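Local coordinates for protein N5-carboxyaminoimidazole ribonucleotide synthetase (Bacillus anthracis, PDB 3R5H) that probably uses ATP and bicarbonate to convert 5-aminoimidazole ribonucleotide to N5-carboxyaminoimidazole ribonucleotide in purine biosynthesis, at residues 277-282 with 293-298. Residues are numbered along the deposited sequence; the frame is centred on the assembly and turned at random.
Sequences PRPHNS and SQFGQH. With AIR (5-aminoimidazole ribonucleotide), chain D.
Pro279 and His280, in the loop that follows strand 270-276 of the ATP-grasp fold, face the first turn of helix 294-303, with the CA atoms of Pro279 and Gln294 6.2 Å apart. The link is a pair of hydrogen bonds from one side-chain amide: Gln294 CG sits between the backbone N and the carbonyl carbon (chi1 61°), and the chain, extended beyond it, carries the amide to the His280 backbone. His280 N gives its hydrogen to Gln294 OE1 at 3.0 Å, nearly straight at 169° but from above the carbonyl plane, while Gln294 NE2 reaches His280 O at 2.8 Å with that oxygen in its own amide plane. With both OE1 and NE2 engaged, the amide's flip is set. Beside them Pro279 wedges between two rings, its CB 3.6 Å from Phe295 CE2 and its CD over one face of His298, a CH-pi contact 4.1 Å from the ring centroid. Both ring nitrogens of His298 are hydrogen-bonded, ND1 with Thr257 OG1 and NE2 with Thr80 OG1, and Met29 of helix 24-35 packs on both Pro279 and His298. The helix start is capped by Ser293, whose OG takes Gly296 N at 3.0 Å. On the substrate side, C4 of bound 5-aminoimidazole ribonucleotide lies over one guanidinium face of Arg278, toward its rim, 3.2 Å from Arg278 NH2; NE is salt-bridged to Glu84, and NH1 donates to Pro279 O at 3.0 Å.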
ATOM      1  N   PRO A 277      -7.033  18.537 -10.811  1.00 15.86           N
ATOM      2  CA  PRO A 277      -6.853  18.831  -9.374  1.00 15.66           C
ATOM      3  C   PRO A 277      -7.214  17.632  -8.476  1.00 15.81           C
ATOM      4  O   PRO A 277      -8.084  17.721  -7.609  1.00 15.32           O
ATOM      5  CB  PRO A 277      -7.798  20.017  -9.141  1.00 15.79           C
ATOM      6  CG  PRO A 277      -8.900  19.840 -10.162  1.00 16.24           C
ATOM      7  CD  PRO A 277      -8.332  19.021 -11.327  1.00 15.98           C
ATOM      8  N   ARG A 278      -6.512  16.521  -8.685  1.00 15.80           N
ATOM      9  CA  ARG A 278      -6.831  15.255  -8.056  1.00 15.16           C
ATOM     10  C   ARG A 278      -5.740  14.269  -8.398  1.00 14.88           C
ATOM     11  O   ARG A 278      -5.005  14.490  -9.358  1.00 14.66           O
ATOM     12  CB  ARG A 278      -8.183  14.712  -8.596  1.00 15.64           C
ATOM     13  CG  ARG A 278      -8.296  14.694 -10.112  1.00 15.11           C
ATOM     14  CD  ARG A 278      -9.381  13.756 -10.616  1.00 14.88           C
ATOM     15  NE  ARG A 278      -9.479  13.823 -12.079  1.00 16.49           N
ATOM     16  CZ  ARG A 278      -8.779  13.073 -12.932  1.00 17.73           C
ATOM     17  NH1 ARG A 278      -7.896  12.163 -12.504  1.00 17.48           N
ATOM     18  NH2 ARG A 278      -8.962  13.230 -14.233  1.00 17.67           N
ATOM     19  N   PRO A 279      -5.647  13.162  -7.636  1.00 15.34           N
ATOM     20  CA  PRO A 279      -4.839  12.031  -8.074  1.00 15.38           C
ATOM     21  C   PRO A 279      -5.233  11.639  -9.495  1.00 15.76           C
ATOM     22  O   PRO A 279      -6.413  11.765  -9.882  1.00 15.99           O
ATOM     23  CB  PRO A 279      -5.226  10.919  -7.103  1.00 15.61           C
ATOM     24  CG  PRO A 279      -5.657  11.618  -5.869  1.00 15.72           C
ATOM     25  CD  PRO A 279      -6.256  12.931  -6.310  1.00 14.91           C
ATOM     26  N   HIS A 280      -4.251  11.157 -10.255  1.00 15.12           N
ATOM     27  CA  HIS A 280      -4.396  10.985 -11.700  1.00 14.47           C
ATOM     28  C   HIS A 280      -3.851   9.640 -12.178  1.00 13.80           C
ATOM     29  O   HIS A 280      -2.954   9.065 -11.579  1.00 13.59           O
ATOM     30  CB  HIS A 280      -3.661  12.138 -12.387  1.00 14.98           C
ATOM     31  CG  HIS A 280      -3.885  12.229 -13.861  1.00 15.06           C
ATOM     32  ND1 HIS A 280      -3.025  11.663 -14.779  1.00 15.69           N
ATOM     33  CD2 HIS A 280      -4.839  12.867 -14.578  1.00 16.29           C
ATOM     34  CE1 HIS A 280      -3.460  11.926 -16.001  1.00 16.31           C
ATOM     35  NE2 HIS A 280      -4.562  12.651 -15.905  1.00 16.16           N
ATOM     36  N   ASN A 281      -4.393   9.158 -13.283  1.00 13.69           N
ATOM     37  CA  ASN A 281      -4.024   7.860 -13.827  1.00 13.11           C
ATOM     38  C   ASN A 281      -2.522   7.764 -14.108  1.00 13.04           C
ATOM     39  O   ASN A 281      -1.933   6.696 -13.951  1.00 11.92           O
ATOM     40  CB  ASN A 281      -4.853   7.594 -15.088  1.00 12.41           C
ATOM     41  CG  ASN A 281      -4.868   6.119 -15.526  1.00 14.42           C
ATOM     42  OD1 ASN A 281      -5.670   5.758 -16.386  1.00 14.29           O
ATOM     43  ND2 ASN A 281      -3.974   5.278 -14.972  1.00 13.80           N
ATOM     44  N   SER A 282      -1.905   8.885 -14.495  1.00 13.17           N
ATOM     45  CA  SER A 282      -0.472   8.897 -14.829  1.00 13.90           C
ATOM     46  C   SER A 282       0.404   8.907 -13.566  1.00 13.99           C
ATOM     47  O   SER A 282       1.640   8.901 -13.648  1.00 14.50           O
ATOM     48  CB  SER A 282      -0.128  10.073 -15.758  1.00 14.50           C
ATOM     49  OG  SER A 282      -0.224  11.325 -15.079  1.00 16.55           O
ATOM     50  N   SER A 293       2.856   7.026  -2.136  1.00 16.14           N
ATOM     51  CA  SER A 293       1.994   7.063  -3.313  1.00 15.45           C
ATOM     52  C   SER A 293       1.305   8.427  -3.446  1.00 14.47           C
ATOM     53  O   SER A 293       1.233   9.185  -2.490  1.00 14.00           O
ATOM     54  CB  SER A 293       0.944   5.944  -3.277  1.00 15.60           C
ATOM     55  OG  SER A 293      -0.124   6.282  -2.420  1.00 17.67           O
ATOM     56  N   GLN A 294       0.791   8.734  -4.635  1.00 14.36           N
ATOM     57  CA  GLN A 294       0.014   9.959  -4.799  1.00 14.38           C
ATOM     58  C   GLN A 294      -1.192   9.958  -3.863  1.00 14.30           C
ATOM     59  O   GLN A 294      -1.639  11.006  -3.445  1.00 14.90           O
ATOM     60  CB  GLN A 294      -0.411  10.168  -6.260  1.00 14.55           C
ATOM     61  CG  GLN A 294      -1.311   9.068  -6.843  1.00 14.28           C
ATOM     62  CD  GLN A 294      -1.816   9.422  -8.215  1.00 12.90           C
ATOM     63  OE1 GLN A 294      -1.766  10.584  -8.621  1.00 15.45           O
ATOM     64  NE2 GLN A 294      -2.309   8.431  -8.944  1.00 12.11           N
ATOM     65  N   PHE A 295      -1.674   8.783  -3.477  1.00 13.93           N
ATOM     66  CA  PHE A 295      -2.854   8.727  -2.637  1.00 14.33           C
ATOM     67  C   PHE A 295      -2.542   8.969  -1.178  1.00 14.06           C
ATOM     68  O   PHE A 295      -3.272   9.681  -0.504  1.00 13.74           O
ATOM     69  CB  PHE A 295      -3.591   7.392  -2.834  1.00 14.22           C
ATOM     70  CG  PHE A 295      -3.919   7.089  -4.274  1.00 14.57           C
ATOM     71  CD1 PHE A 295      -3.138   6.189  -5.007  1.00 14.25           C
ATOM     72  CD2 PHE A 295      -5.006   7.700  -4.893  1.00 14.72           C
ATOM     73  CE1 PHE A 295      -3.423   5.912  -6.332  1.00 15.42           C
ATOM     74  CE2 PHE A 295      -5.313   7.438  -6.244  1.00 14.80           C
ATOM     75  CZ  PHE A 295      -4.516   6.551  -6.967  1.00 14.76           C
ATOM     76  N   GLY A 296      -1.450   8.378  -0.692  1.00 14.46           N
ATOM     77  CA  GLY A 296      -0.964   8.661   0.665  1.00 14.23           C
ATOM     78  C   GLY A 296      -0.594  10.127   0.815  1.00 14.74           C
ATOM     79  O   GLY A 296      -0.830  10.728   1.859  1.00 15.89           O
ATOM     80  N   GLN A 297      -0.030  10.711  -0.239  1.00 14.24           N
ATOM     81  CA  GLN A 297       0.305  12.128  -0.245  1.00 14.17           C
ATOM     82  C   GLN A 297      -0.944  12.987  -0.230  1.00 13.70           C
ATOM     83  O   GLN A 297      -0.983  14.020   0.437  1.00 13.48           O
ATOM     84  CB  GLN A 297       1.157  12.483  -1.470  1.00 14.33           C
ATOM     85  CG  GLN A 297       2.571  11.898  -1.432  1.00 15.74           C
ATOM     86  CD  GLN A 297       3.461  12.643  -0.440  1.00 18.03           C
ATOM     87  OE1 GLN A 297       3.131  12.737   0.745  1.00 18.09           O
ATOM     88  NE2 GLN A 297       4.589  13.191  -0.930  1.00 13.68           N
ATOM     89  N   HIS A 298      -1.964  12.542  -0.961  1.00 13.29           N
ATOM     90  CA  HIS A 298      -3.197  13.284  -1.059  1.00 13.11           C
ATOM     91  C   HIS A 298      -3.819  13.410   0.327  1.00 12.57           C
ATOM     92  O   HIS A 298      -4.182  14.495   0.751  1.00 13.38           O
ATOM     93  CB  HIS A 298      -4.181  12.646  -2.060  1.00 12.14           C
ATOM     94  CG  HIS A 298      -5.433  13.445  -2.224  1.00 13.48           C
ATOM     95  ND1 HIS A 298      -5.475  14.614  -2.959  1.00 14.60           N
ATOM     96  CD2 HIS A 298      -6.671  13.284  -1.699  1.00 13.78           C
ATOM     97  CE1 HIS A 298      -6.694  15.126  -2.898  1.00 15.31           C
ATOM     98  NE2 HIS A 298      -7.447  14.324  -2.159  1.00 14.18           N
TER
HETATM   99  N1  AIR D 401     -11.961   9.474 -12.758  1.00 56.92           N
HETATM  100  C2  AIR D 401     -12.435  10.652 -12.300  1.00 57.18           C
HETATM  101  N3  AIR D 401     -12.106  11.653 -13.161  1.00 57.73           N
HETATM  102  C4  AIR D 401     -11.405  11.131 -14.196  1.00 57.85           C
HETATM  103  C5  AIR D 401     -11.348   9.789 -13.888  1.00 57.78           C
HETATM  104  N6  AIR D 401     -10.722   8.869 -14.670  1.00 58.85           N
HETATM  105  C1' AIR D 401     -12.090   8.120 -12.144  1.00 56.28           C
HETATM  106  C2' AIR D 401     -12.869   8.216 -10.852  1.00 55.61           C
HETATM  107  C3' AIR D 401     -14.291   7.904 -11.305  1.00 55.76           C
HETATM  108  C4' AIR D 401     -14.041   6.791 -12.300  1.00 55.46           C
HETATM  109  O4' AIR D 401     -12.850   7.221 -12.974  1.00 56.79           O
HETATM  110  O2' AIR D 401     -12.334   7.215  -9.980  1.00 53.06           O
HETATM  111  O3' AIR D 401     -15.190   7.528 -10.255  1.00 55.69           O
HETATM  112  C5' AIR D 401     -15.200   6.569 -13.256  1.00 55.58           C
HETATM  113  O5' AIR D 401     -15.107   5.219 -13.710  1.00 55.19           O
HETATM  114  P   AIR D 401     -16.381   4.409 -14.281  1.00 54.15           P
HETATM  115  O6  AIR D 401     -16.885   5.295 -15.398  1.00 54.34           O
HETATM  116  O7  AIR D 401     -17.333   4.303 -13.109  1.00 54.55           O
HETATM  117  O8  AIR D 401     -15.785   3.093 -14.716  1.00 50.76           O